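PDB 2Q7S: N-formylglutamate amidohydrolase from Ralstonia eutropha, which binds a zinc ion and probably acts as a hydrolase, perhaps on N-formylglutamate or a related amide. Local coordinates for residues Thr35-Phe41 against Thr76-Tyr81; Val27-Pro31 against Tyr148-Leu152; Asp89-Pro93 against Pro103-Gly107; Ala94-Trp100 against Lys131-Val137. All coordinates share one frame; numbering follows the deposited sequence. Where two conformers were deposited one is given.

Contact 1: residues Thr35-Phe41 against Thr76-Tyr81; sequences TFYPADF and TFPRVY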
loop_
_atom_site.group_PDB
_atom_site.type_symbol
_atom_site.label_atom_id
_atom_site.label_comp_id
_atom_site.label_asym_id
_atom_site.label_seq_id
_atom_site.Cartn_x
_atom_site.Cartn_y
_atom_site.Cartn_z
ATOM N N THR A 35 0.387 -9.665 -8.474
ATOM C CA THR A 35 1.097 -10.942 -8.645
ATOM C C THR A 35 1.281 -11.353 -10.122
ATOM O O THR A 35 1.722 -12.467 -10.402
ATOM C CB THR A 35 0.331 -12.073 -7.998
ATOM O OG1 THR A 35 -0.963 -12.120 -8.596
ATOM C CG2 THR A 35 0.213 -11.879 -6.467
ATOM N N PHE A 36 0.966 -10.457 -11.059
ATOM C CA PHE A 36 1.144 -10.731 -12.497
ATOM C C PHE A 36 2.476 -10.146 -12.959
ATOM O O PHE A 36 2.568 -8.954 -13.188
ATOM C CB PHE A 36 -0.017 -10.164 -13.335
ATOM C CG PHE A 36 -1.380 -10.738 -12.981
ATOM C CD1 PHE A 36 -2.173 -10.154 -12.009
ATOM C CD2 PHE A 36 -1.859 -11.867 -13.637
ATOM C CE1 PHE A 36 -3.433 -10.678 -11.684
ATOM C CE2 PHE A 36 -3.131 -12.411 -13.323
ATOM C CZ PHE A 36 -3.916 -11.822 -12.356
ATOM N N TYR A 37 3.479 -11.006 -13.104
ATOM C CA TYR A 37 4.857 -10.621 -13.447
ATOM C C TYR A 37 5.013 -10.409 -14.984
ATOM O O TYR A 37 4.739 -11.324 -15.773
ATOM C CB TYR A 37 5.873 -11.669 -12.854
ATOM C CG TYR A 37 5.918 -11.591 -11.323
ATOM C CD1 TYR A 37 4.831 -12.039 -10.550
ATOM C CD2 TYR A 37 6.989 -10.987 -10.655
ATOM C CE1 TYR A 37 4.820 -11.913 -9.142
ATOM C CE2 TYR A 37 6.996 -10.862 -9.247
ATOM C CZ TYR A 37 5.896 -11.316 -8.502
ATOM O OH TYR A 37 5.862 -11.190 -7.119
ATOM N N PRO A 38 5.382 -9.184 -15.407
ATOM C CA PRO A 38 5.682 -8.896 -16.811
ATOM C C PRO A 38 6.787 -9.755 -17.446
ATOM O O PRO A 38 7.814 -10.005 -16.823
ATOM C CB PRO A 38 6.105 -7.431 -16.778
ATOM C CG PRO A 38 5.411 -6.882 -15.631
ATOM C CD PRO A 38 5.475 -7.953 -14.609
ATOM N N ALA A 39 6.564 -10.157 -18.694
ATOM C CA ALA A 39 7.527 -10.955 -19.445
ATOM C C ALA A 39 8.881 -10.248 -19.536
ATOM O O ALA A 39 9.922 -10.890 -19.572
ATOM C CB ALA A 39 6.971 -11.273 -20.850
ATOM N N ASP A 40 8.875 -8.922 -19.551
ATOM C CA ASP A 40 10.123 -8.158 -19.777
ATOM C C ASP A 40 10.907 -7.830 -18.498
ATOM O O ASP A 40 11.828 -7.005 -18.515
ATOM C CB ASP A 40 9.835 -6.881 -20.573
ATOM C CG ASP A 40 8.859 -5.942 -19.859
ATOM O OD1 ASP A 40 8.693 -6.039 -18.625
ATOM O OD2 ASP A 40 8.250 -5.108 -20.553
ATOM N N PHE A 41 10.561 -8.499 -17.403
ATOM C CA PHE A 41 11.262 -8.325 -16.132
ATOM C C PHE A 41 12.775 -8.431 -16.332
ATOM O O PHE A 41 13.521 -7.548 -15.932
ATOM C CB PHE A 41 10.761 -9.375 -15.106
ATOM C CG PHE A 41 10.760 -8.893 -13.678
ATOM C CD1 PHE A 41 11.854 -8.228 -13.145
ATOM C CD2 PHE A 41 9.651 -9.101 -12.870
ATOM C CE1 PHE A 41 11.863 -7.807 -11.850
ATOM C CE2 PHE A 41 9.645 -8.666 -11.555
ATOM C CZ PHE A 41 10.760 -8.024 -11.046
ATOM N N THR A 76 -2.009 -4.721 -10.351
ATOM C CA THR A 76 -1.948 -6.110 -10.828
ATOM C C THR A 76 -0.482 -6.506 -11.119
ATOM O O THR A 76 -0.133 -7.682 -11.153
ATOM C CB THR A 76 -2.822 -6.364 -12.096
ATOM O OG1 THR A 76 -2.467 -5.430 -13.087
ATOM C CG2 THR A 76 -4.334 -6.226 -11.837
ATOM N N PHE A 77 0.366 -5.504 -11.306
ATOM C CA PHE A 77 1.787 -5.719 -11.503
ATOM C C PHE A 77 2.468 -5.824 -10.153
ATOM O O PHE A 77 1.959 -5.273 -9.168
ATOM C CB PHE A 77 2.413 -4.599 -12.307
ATOM C CG PHE A 77 2.151 -3.247 -11.764
ATOM C CD1 PHE A 77 0.972 -2.564 -12.131
ATOM C CD2 PHE A 77 3.045 -2.636 -10.887
ATOM C CE1 PHE A 77 0.663 -1.380 -11.620
ATOM C CE2 PHE A 77 2.736 -1.387 -10.393
ATOM C CZ PHE A 77 1.574 -0.751 -10.765
ATOM N N PRO A 78 3.656 -6.456 -10.114
ATOM C CA PRO A 78 4.318 -6.618 -8.838
ATOM C C PRO A 78 5.084 -5.371 -8.429
ATOM O O PRO A 78 5.710 -4.693 -9.271
ATOM C CB PRO A 78 5.248 -7.823 -9.061
ATOM C CG PRO A 78 5.090 -8.212 -10.547
ATOM C CD PRO A 78 4.459 -7.044 -11.208
ATOM N N ARG A 79 5.050 -5.070 -7.133
ATOM C CA ARG A 79 5.771 -3.924 -6.613
ATOM C C ARG A 79 7.283 -4.023 -6.773
ATOM O O ARG A 79 7.943 -2.973 -6.764
ATOM C CB ARG A 79 5.404 -3.647 -5.153
ATOM C CG ARG A 79 5.871 -4.641 -4.173
ATOM C CD ARG A 79 7.212 -4.298 -3.594
ATOM N NE ARG A 79 7.245 -3.185 -2.661
ATOM C CZ ARG A 79 7.167 -3.253 -1.333
ATOM N NH1 ARG A 79 6.975 -4.399 -0.707
ATOM N NH2 ARG A 79 7.275 -2.145 -0.620
ATOM N N VAL A 80 7.811 -5.269 -6.846
ATOM C CA VAL A 80 9.226 -5.524 -7.108
ATOM C C VAL A 80 9.611 -5.217 -8.561
ATOM O O VAL A 80 10.801 -5.151 -8.891
ATOM C CB VAL A 80 9.620 -6.984 -6.780
ATOM C CG1 VAL A 80 11.067 -7.233 -7.156
ATOM C CG2 VAL A 80 9.380 -7.277 -5.292
ATOM N N TYR A 81 8.609 -5.047 -9.420
ATOM C CA TYR A 81 8.800 -4.599 -10.807
ATOM C C TYR A 81 8.804 -3.081 -10.900
ATOM O O TYR A 81 9.741 -2.459 -11.439
ATOM C CB TYR A 81 7.715 -5.183 -11.676
ATOM C CG TYR A 81 7.797 -4.872 -13.153
ATOM C CD1 TYR A 81 8.748 -5.493 -13.971
ATOM C CD2 TYR A 81 6.892 -3.998 -13.747
ATOM C CE1 TYR A 81 8.788 -5.255 -15.338
ATOM C CE2 TYR A 81 6.960 -3.720 -15.114
ATOM C CZ TYR A 81 7.880 -4.371 -15.906
ATOM O OH TYR A 81 7.924 -4.128 -17.262
HETATM O O HOH W 1 6.194 -7.966 -5.869
#

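Contact 2: residues Val27-Pro31 against Tyr148-Leu152; sequences VCDSP and YHAAL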
loop_
_atom_site.group_PDB
_atom_site.type_symbol
_atom_site.label_atom_id
_atom_site.label_comp_id
_atom_site.label_asym_id
_atom_site.label_seq_id
_atom_site.Cartn_x
_atom_site.Cartn_y
_atom_site.Cartn_z
ATOM N N VAL A 27 -11.480 6.282 -0.091
ATOM C CA VAL A 27 -10.746 5.774 -1.262
ATOM C C VAL A 27 -9.586 4.955 -0.700
ATOM O O VAL A 27 -8.832 5.456 0.141
ATOM C CB VAL A 27 -10.204 6.927 -2.122
ATOM C CG1 VAL A 27 -9.326 6.415 -3.293
ATOM C CG2 VAL A 27 -11.344 7.780 -2.610
ATOM N N CYS A 28 -9.455 3.703 -1.158
ATOM C CA CYS A 28 -8.489 2.763 -0.590
ATOM C C CYS A 28 -7.607 2.202 -1.689
ATOM O O CYS A 28 -8.116 1.818 -2.736
ATOM C CB CYS A 28 -9.208 1.661 0.174
ATOM S SG CYS A 28 -10.171 2.250 1.536
ATOM N N ASP A 29 -6.274 2.223 -1.512
ATOM C CA ASP A 29 -5.452 1.543 -2.487
ATOM C C ASP A 29 -4.532 0.456 -1.895
ATOM O O ASP A 29 -4.066 0.594 -0.808
ATOM C CB ASP A 29 -4.733 2.495 -3.395
ATOM C CG ASP A 29 -3.531 3.080 -2.798
ATOM O OD1 ASP A 29 -3.662 3.684 -1.729
ATOM O OD2 ASP A 29 -2.452 2.985 -3.446
ATOM N N SER A 30 -4.372 -0.623 -2.665
ATOM C CA SER A 30 -3.487 -1.750 -2.352
ATOM C C SER A 30 -2.412 -1.725 -3.481
ATOM O O SER A 30 -2.544 -2.401 -4.542
ATOM C CB SER A 30 -4.288 -3.062 -2.292
ATOM O OG SER A 30 -3.523 -4.249 -2.091
ATOM N N PRO A 31 -1.303 -1.012 -3.237
ATOM C CA PRO A 31 -0.251 -0.889 -4.283
ATOM C C PRO A 31 0.663 -2.110 -4.479
ATOM O O PRO A 31 1.401 -2.177 -5.452
ATOM C CB PRO A 31 0.580 0.300 -3.794
ATOM C CG PRO A 31 0.389 0.288 -2.320
ATOM C CD PRO A 31 -0.986 -0.221 -2.030
ATOM N N TYR A 148 -1.846 3.545 -12.732
ATOM C CA TYR A 148 -2.200 3.309 -11.364
ATOM C C TYR A 148 -2.380 4.632 -10.637
ATOM O O TYR A 148 -3.420 4.874 -9.998
ATOM C CB TYR A 148 -1.145 2.452 -10.654
ATOM C CG TYR A 148 -1.507 2.135 -9.209
ATOM C CD1 TYR A 148 -2.241 1.007 -8.899
ATOM C CD2 TYR A 148 -1.132 2.980 -8.166
ATOM C CE1 TYR A 148 -2.595 0.717 -7.580
ATOM C CE2 TYR A 148 -1.439 2.664 -6.855
ATOM C CZ TYR A 148 -2.202 1.549 -6.576
ATOM O OH TYR A 148 -2.548 1.224 -5.274
ATOM N N HIS A 149 -1.379 5.506 -10.707
ATOM C CA HIS A 149 -1.491 6.774 -9.985
ATOM C C HIS A 149 -2.548 7.741 -10.512
ATOM O O HIS A 149 -3.273 8.381 -9.699
ATOM C CB HIS A 149 -0.124 7.444 -9.761
ATOM C CG HIS A 149 0.440 7.060 -8.444
ATOM N ND1 HIS A 149 0.233 7.813 -7.312
ATOM C CD2 HIS A 149 1.027 5.907 -8.033
ATOM C CE1 HIS A 149 0.720 7.162 -6.264
ATOM N NE2 HIS A 149 1.189 5.994 -6.669
ATOM N N ALA A 150 -2.723 7.809 -11.827
ATOM C CA ALA A 150 -3.881 8.553 -12.390
ATOM C C ALA A 150 -5.243 8.065 -11.811
ATOM O O ALA A 150 -6.125 8.892 -11.507
ATOM C CB ALA A 150 -3.907 8.510 -13.915
ATOM N N ALA A 151 -5.382 6.751 -11.614
ATOM C CA ALA A 151 -6.652 6.158 -11.112
ATOM C C ALA A 151 -6.824 6.598 -9.675
ATOM O O ALA A 151 -7.926 6.982 -9.293
ATOM C CB ALA A 151 -6.648 4.640 -11.188
ATOM N N LEU A 152 -5.734 6.546 -8.889
ATOM C CA LEU A 152 -5.753 6.995 -7.457
ATOM C C LEU A 152 -6.108 8.473 -7.354
ATOM O O LEU A 152 -6.970 8.866 -6.569
ATOM C CB LEU A 152 -4.442 6.720 -6.737
ATOM C CG LEU A 152 -4.352 7.054 -5.227
ATOM C CD1 LEU A 152 -5.449 6.291 -4.393
ATOM C CD2 LEU A 152 -2.988 6.773 -4.711
#

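Contact 3: residues Asp89-Pro93 against Pro103-Gly107; sequences DDIDP and PLAPG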
loop_
_atom_site.group_PDB
_atom_site.type_symbol
_atom_site.label_atom_id
_atom_site.label_comp_id
_atom_site.label_asym_id
_atom_site.label_seq_id
_atom_site.Cartn_x
_atom_site.Cartn_y
_atom_site.Cartn_z
ATOM N N ASP A 89 11.024 10.006 -8.393
ATOM C CA ASP A 89 12.421 10.374 -8.289
ATOM C C ASP A 89 13.184 9.524 -7.262
ATOM O O ASP A 89 14.336 9.798 -6.982
ATOM C CB ASP A 89 12.586 11.878 -8.041
ATOM C CG ASP A 89 12.018 12.344 -6.702
ATOM O OD1 ASP A 89 11.343 11.561 -5.980
ATOM O OD2 ASP A 89 12.260 13.524 -6.389
ATOM N N ASP A 90 12.542 8.466 -6.771
ATOM C CA ASP A 90 13.120 7.569 -5.752
ATOM C C ASP A 90 13.845 6.399 -6.419
ATOM O O ASP A 90 13.511 5.244 -6.243
ATOM C CB ASP A 90 12.043 7.104 -4.785
ATOM C CG ASP A 90 12.605 6.496 -3.539
ATOM O OD1 ASP A 90 13.851 6.432 -3.363
ATOM O OD2 ASP A 90 11.783 6.122 -2.698
ATOM N N ILE A 91 14.893 6.774 -7.167
ATOM C CA ILE A 91 15.723 5.897 -7.946
ATOM C C ILE A 91 17.156 6.276 -7.630
ATOM O O ILE A 91 17.475 7.447 -7.561
ATOM C CB ILE A 91 15.557 6.121 -9.462
ATOM C CG1 ILE A 91 14.096 5.958 -9.896
ATOM C CG2 ILE A 91 16.508 5.182 -10.178
ATOM C CD1 ILE A 91 13.746 6.439 -11.314
ATOM N N ASP A 92 18.011 5.280 -7.426
ATOM C CA ASP A 92 19.433 5.489 -7.250
ATOM C C ASP A 92 20.069 5.491 -8.635
ATOM O O ASP A 92 19.952 4.502 -9.347
ATOM C CB ASP A 92 20.008 4.350 -6.403
ATOM C CG ASP A 92 21.533 4.411 -6.249
ATOM O OD1 ASP A 92 22.180 5.375 -6.694
ATOM O OD2 ASP A 92 22.094 3.458 -5.664
ATOM N N PRO A 93 20.742 6.604 -9.029
ATOM C CA PRO A 93 21.464 6.700 -10.299
ATOM C C PRO A 93 22.313 5.490 -10.678
ATOM O O PRO A 93 22.448 5.171 -11.865
ATOM C CB PRO A 93 22.399 7.886 -10.065
ATOM C CG PRO A 93 21.766 8.710 -9.078
ATOM C CD PRO A 93 20.807 7.879 -8.289
ATOM N N PRO A 103 16.520 15.399 -11.861
ATOM C CA PRO A 103 17.094 15.095 -10.555
ATOM C C PRO A 103 16.445 13.905 -9.856
ATOM O O PRO A 103 15.200 13.742 -9.867
ATOM C CB PRO A 103 16.851 16.385 -9.751
ATOM C CG PRO A 103 16.550 17.403 -10.722
ATOM C CD PRO A 103 16.002 16.782 -11.918
ATOM N N LEU A 104 17.298 13.071 -9.251
ATOM C CA LEU A 104 16.857 11.920 -8.478
ATOM C C LEU A 104 17.128 12.204 -7.011
ATOM O O LEU A 104 18.070 12.909 -6.684
ATOM C CB LEU A 104 17.592 10.667 -8.948
ATOM C CG LEU A 104 17.112 10.181 -10.331
ATOM C CD1 LEU A 104 17.866 8.952 -10.784
ATOM C CD2 LEU A 104 15.658 9.904 -10.262
ATOM N N ALA A 105 16.256 11.688 -6.152
ATOM C CA ALA A 105 16.257 11.945 -4.713
ATOM C C ALA A 105 15.952 10.625 -4.002
ATOM O O ALA A 105 14.877 10.461 -3.394
ATOM C CB ALA A 105 15.234 12.960 -4.376
ATOM N N PRO A 106 16.866 9.651 -4.114
ATOM C CA PRO A 106 16.623 8.364 -3.470
ATOM C C PRO A 106 16.606 8.414 -1.911
ATOM O O PRO A 106 17.373 9.151 -1.297
ATOM C CB PRO A 106 17.785 7.505 -3.974
ATOM C CG PRO A 106 18.928 8.495 -4.263
ATOM C CD PRO A 106 18.182 9.707 -4.800
ATOM N N GLY A 107 15.740 7.620 -1.294
ATOM C CA GLY A 107 15.671 7.481 0.169
ATOM C C GLY A 107 16.230 6.146 0.648
ATOM O O GLY A 107 17.310 5.726 0.211
HETATM O O HOH W 2 12.235 10.523 -3.545
HETATM O O HOH W 3 13.999 15.228 -7.568
#

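Contact 4: residues Ala94-Trp100 against Lys131-Val137; sequences AQLEGPW and KLTVAEV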
loop_
_atom_site.group_PDB
_atom_site.type_symbol
_atom_site.label_atom_id
_atom_site.label_comp_id
_atom_site.label_asym_id
_atom_site.label_seq_id
_atom_site.Cartn_x
_atom_site.Cartn_y
_atom_site.Cartn_z
ATOM N N ALA A 94 22.895 4.835 -9.677
ATOM C CA ALA A 94 23.777 3.719 -9.915
ATOM C C ALA A 94 23.071 2.469 -10.362
ATOM O O ALA A 94 23.731 1.550 -10.805
ATOM C CB ALA A 94 24.610 3.425 -8.682
ATOM N N GLN A 95 21.747 2.404 -10.246
ATOM C CA GLN A 95 21.020 1.247 -10.748
ATOM C C GLN A 95 20.706 1.332 -12.246
ATOM O O GLN A 95 20.302 0.343 -12.842
ATOM C CB GLN A 95 19.777 0.929 -9.879
ATOM C CG GLN A 95 18.556 1.808 -9.978
ATOM C CD GLN A 95 17.475 1.434 -8.934
ATOM O OE1 GLN A 95 17.060 2.266 -8.096
ATOM N NE2 GLN A 95 17.044 0.175 -8.967
ATOM N N LEU A 96 20.937 2.501 -12.847
ATOM C CA LEU A 96 20.623 2.768 -14.251
ATOM C C LEU A 96 21.868 2.757 -15.146
ATOM O O LEU A 96 22.940 3.180 -14.740
ATOM C CB LEU A 96 19.935 4.134 -14.384
ATOM C CG LEU A 96 18.637 4.301 -13.584
ATOM C CD1 LEU A 96 17.943 5.644 -13.910
ATOM C CD2 LEU A 96 17.747 3.170 -13.894
ATOM N N GLU A 97 21.699 2.239 -16.356
ATOM C CA GLU A 97 22.699 2.329 -17.398
ATOM C C GLU A 97 22.350 3.638 -18.056
ATOM O O GLU A 97 21.252 3.768 -18.632
ATOM C CB GLU A 97 22.556 1.189 -18.400
ATOM C CG GLU A 97 23.661 1.123 -19.429
ATOM C CD GLU A 97 23.157 1.016 -20.854
ATOM O OE1 GLU A 97 21.998 1.397 -21.115
ATOM O OE2 GLU A 97 23.947 0.586 -21.732
ATOM N N GLY A 98 23.256 4.613 -17.934
ATOM C CA GLY A 98 22.985 5.976 -18.372
ATOM C C GLY A 98 22.422 6.916 -17.314
ATOM O O GLY A 98 21.957 6.484 -16.248
ATOM N N PRO A 99 22.397 8.217 -17.636
ATOM C CA PRO A 99 21.941 9.248 -16.715
ATOM C C PRO A 99 20.423 9.530 -16.850
ATOM O O PRO A 99 19.860 9.522 -17.956
ATOM C CB PRO A 99 22.753 10.458 -17.160
ATOM C CG PRO A 99 22.766 10.300 -18.686
ATOM C CD PRO A 99 22.743 8.793 -18.953
ATOM N N TRP A 100 19.773 9.789 -15.724
ATOM C CA TRP A 100 18.344 10.071 -15.709
ATOM C C TRP A 100 18.155 11.531 -16.128
ATOM O O TRP A 100 18.995 12.368 -15.800
ATOM C CB TRP A 100 17.813 9.849 -14.312
ATOM C CG TRP A 100 16.349 9.764 -14.197
ATOM C CD1 TRP A 100 15.537 10.655 -13.555
ATOM C CD2 TRP A 100 15.493 8.733 -14.703
ATOM N NE1 TRP A 100 14.256 10.233 -13.600
ATOM C CE2 TRP A 100 14.181 9.070 -14.316
ATOM C CE3 TRP A 100 15.704 7.556 -15.429
ATOM C CZ2 TRP A 100 13.084 8.284 -14.638
ATOM C CZ3 TRP A 100 14.601 6.743 -15.713
ATOM C CH2 TRP A 100 13.327 7.113 -15.352
ATOM N N LYS A 131 22.682 -3.424 -15.179
ATOM C CA LYS A 131 22.007 -2.165 -14.891
ATOM C C LYS A 131 20.848 -1.968 -15.851
ATOM O O LYS A 131 20.954 -2.275 -17.034
ATOM C CB LYS A 131 22.991 -1.001 -15.005
ATOM C CG LYS A 131 24.006 -0.986 -13.885
ATOM C CD LYS A 131 25.004 0.106 -14.045
ATOM C CE LYS A 131 25.803 0.315 -12.748
ATOM N NZ LYS A 131 26.089 1.783 -12.556
ATOM N N LEU A 132 19.736 -1.443 -15.343
ATOM C CA LEU A 132 18.552 -1.225 -16.167
ATOM C C LEU A 132 18.772 0.008 -17.012
ATOM O O LEU A 132 19.502 0.923 -16.633
ATOM C CB LEU A 132 17.273 -1.118 -15.317
ATOM C CG LEU A 132 17.143 -2.122 -14.159
ATOM C CD1 LEU A 132 15.747 -2.071 -13.606
ATOM C CD2 LEU A 132 17.472 -3.523 -14.576
ATOM N N THR A 133 18.211 0.019 -18.204
ATOM C CA THR A 133 18.391 1.188 -19.053
ATOM C C THR A 133 17.442 2.286 -18.561
ATOM O O THR A 133 16.430 2.004 -17.881
ATOM C CB THR A 133 18.175 0.895 -20.550
ATOM O OG1 THR A 133 16.806 0.576 -20.768
ATOM C CG2 THR A 133 19.085 -0.257 -21.036
ATOM N N VAL A 134 17.761 3.531 -18.889
ATOM C CA VAL A 134 16.829 4.638 -18.635
ATOM C C VAL A 134 15.474 4.344 -19.314
ATOM O O VAL A 134 14.415 4.379 -18.672
ATOM C CB VAL A 134 17.443 5.974 -19.052
ATOM C CG1 VAL A 134 16.380 7.120 -19.117
ATOM C CG2 VAL A 134 18.528 6.344 -18.089
ATOM N N ALA A 135 15.534 3.982 -20.598
ATOM C CA ALA A 135 14.361 3.668 -21.418
ATOM C C ALA A 135 13.472 2.615 -20.793
ATOM O O ALA A 135 12.257 2.748 -20.790
ATOM C CB ALA A 135 14.824 3.256 -22.884
ATOM N N GLU A 136 14.076 1.560 -20.237
ATOM C CA GLU A 136 13.353 0.457 -19.664
ATOM C C GLU A 136 12.557 0.877 -18.417
ATOM O O GLU A 136 11.382 0.514 -18.232
ATOM C CB GLU A 136 14.345 -0.690 -19.412
ATOM C CG GLU A 136 14.243 -1.418 -18.143
ATOM C CD GLU A 136 15.240 -2.581 -18.067
ATOM O OE1 GLU A 136 16.366 -2.471 -18.642
ATOM O OE2 GLU A 136 14.866 -3.589 -17.419
ATOM N N VAL A 137 13.178 1.695 -17.579
ATOM C CA VAL A 137 12.539 2.167 -16.407
ATOM C C VAL A 137 11.448 3.173 -16.804
ATOM O O VAL A 137 10.342 3.129 -16.294
ATOM C CB VAL A 137 13.612 2.761 -15.445
ATOM C CG1 VAL A 137 12.974 3.550 -14.277
ATOM C CG2 VAL A 137 14.492 1.600 -14.937
#

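Contact 1: residues Thr35-Phe41 against Thr76-Tyr81
Two loops that leave the C-terminal ends of the parallel neighbours 26-30 and 71-75 meet beside the zinc site, where P78 and Y81 of the second pack against Y37, P38, D40 and F41 of the first. At the start of the contact the backbones join directly: F36 N gives its hydrogen to T76 O over 3.0 Å, and the same oxygen lies at the edge of the F36 ring. Two proline-on-tyrosine CH-pi contacts follow, one offered by each loop. P78 CG sits 3.4 Å from the centroid of the Y37 ring, 13° off its normal, while P38 CG lies over the face of the Y81 ring, 3.5 Å from its centroid, in the reciprocal sense. Between them the two proline rings touch through their CD atoms, P38 CD to P78 CD, 3.7 Å apart. The loops thus interlock at the rim of the metal-bearing end of the central sheet; the V80 side chain is about 10 Å from the zinc ion. With CG anti to its own N (chi1 -177°), Y81 extends from its backbone under P38 as far as D40, and its OH donates a very short bond of 2.5 Å to D40 OD1. The planes of carboxylate and ring are nearly parallel, 8° apart, with OD1 at the ring edge, and this bond would restrain rotation of the phenol. Y81 also turns an edge to the face of F41, a T-shaped pair with centroids 5.3 Å apart. The Y37 hydroxyl is bonded to E54; R140 makes a cation-pi contact with Y81.

Contact 2: residues Val27-Pro31 against Tyr148-Leu152
The hydrogen bond from Y148 to D29 ties helix 134-163 to strand 26-30 of the central sheet. Y148 OH donates to D29 OD2 over 2.5 Å, using the anti lone pair of that oxygen, the one directed away from OD1. OD2 lies at the ring edge, near its plane, while the carboxylate is turned 49° against the ring. Both torsions serve the meeting: Y148 holds CG anti to its backbone N (chi1 -178°), which sends the ring from the helix to the strand, and D29 has CG between its N and carbonyl carbon, bringing OD2 to the hydroxyl.

Apolar contacts flank this bond. L152, one helical turn beyond Y148, places CD1 4.0 Å from V27 CG1 and equally far from D29 CB, so that one methyl bridges two alternate residues on the helix-facing side of the strand. On the other flank P31 CB lies 4.1 Å from Y148 CZ and 3.6 Å from its OH. The short segments run nearly antiparallel, at 162°, with their axes 10.5 Å apart, as a helix laid over a sheet.

Further polar partners complete the buried carboxylate: D29 OD1 accepts from H168 and N170 of the adjacent strand 166-174. P31, about 5 Å from the zinc ion, precedes the zinc ligand H32 and also touches the ligand H172, linking the contact to the metal site. Three hydrogen bonds shared between its two oxygens satisfy the D29 carboxylate in the interior and would fix its orientation.

Contact 3: residues Asp89-Pro93 against Pro103-Gly107
An inverse gamma turn centred on D90 bends the 89-93 loop beside A105, P106 and G107, and presents D89 O and the D90 carboxylate to the backbone of the second loop. D89 O accepts from A105 N over 2.8 Å, the N-H nearly straight at 171° although the donor is tilted 24° from the carbonyl plane. One residue on, the D90 side chain takes over: its CG is anti to the backbone N (chi1 -165°), and OD1 accepts from G107 N at 3.0 Å, met from above the carboxylate plane. The same OD1 is also bonded to the T110 hydroxyl. Two waters link the D89 carboxylate to the other loop, one donating to OD1 and to A105 O, the other to OD2 and to P103 O.

L104 supplies the apolar part. Its CD2 approaches I91 CB to 3.9 Å as the two side chains pass at a slant, and its CD1 lies 4.0 Å from P93 CD. I91 O, enclosed by L104 and P106, has no polar partner in the model.

The contact lies at the surface, between loops that flank the short strand 96-97; I91 continues inward to W100 and L116, toward the start of helix 134-163.

Contact 4: residues Ala94-Trp100 against Lys131-Val137
Just before strand 132-133, K131 reaches back along the 94-97 backbone. Its CB lies 3.7 Å from both Q95 O and E97 N, CG passes near A94 O, CD is 3.8 Å from L96 O and from A94 O, CE approaches A94 O to 3.1 Å, and NZ ends in a weak hydrogen bond to that same carbonyl. A bend at chi4 (-144°) turns the ammonium group to it.

Next to this lysine the backbones form two parallel bridges, L96 with L132 and E97 with T133. L132 N donates to Q95 O, and L132 O accepts from E97 N over a short 2.6 Å, so L132 is gripped through both its amide and its carbonyl.

Beyond the strand, helix 134-163 offers V134 and V137 to segment 94-100. V137 CG2 meets L96 CD2 at 3.8 Å, crossing it at about a right angle, while its CG1 lies 3.7 Å from W100 CH2; V134 CG1 touches W100 CE3. T133 N-caps the helix: E136 N donates to T133 OG1, and T133 N returns a bond to E136 OE1. This reciprocal pair is a capping box, here set where one strand of a two-stranded parallel sheet, 132-133, runs directly into a long helix.

Along the chain, strand 26-30 and P31 come first and close the longest loop, meeting 148-152 only after 116 residues: this is contact 2, and the other three contacts lie within its loop. Contact 1 closes early, joining the loops after strands 26-30 and 71-75, and touches contact 2 where F77 packs on Y148. Contacts 3 and 4 open later and cross, their segments alternating as 89-93, 94-100, 103-107 and 131-137; I91 joins them by packing on L96, W100 and V137. Contacts 2 and 4 both use helix 134-163, one midway along it and the other at its start, with centres about 26 Å apart, so this helix connects the central sheet to the peripheral loops.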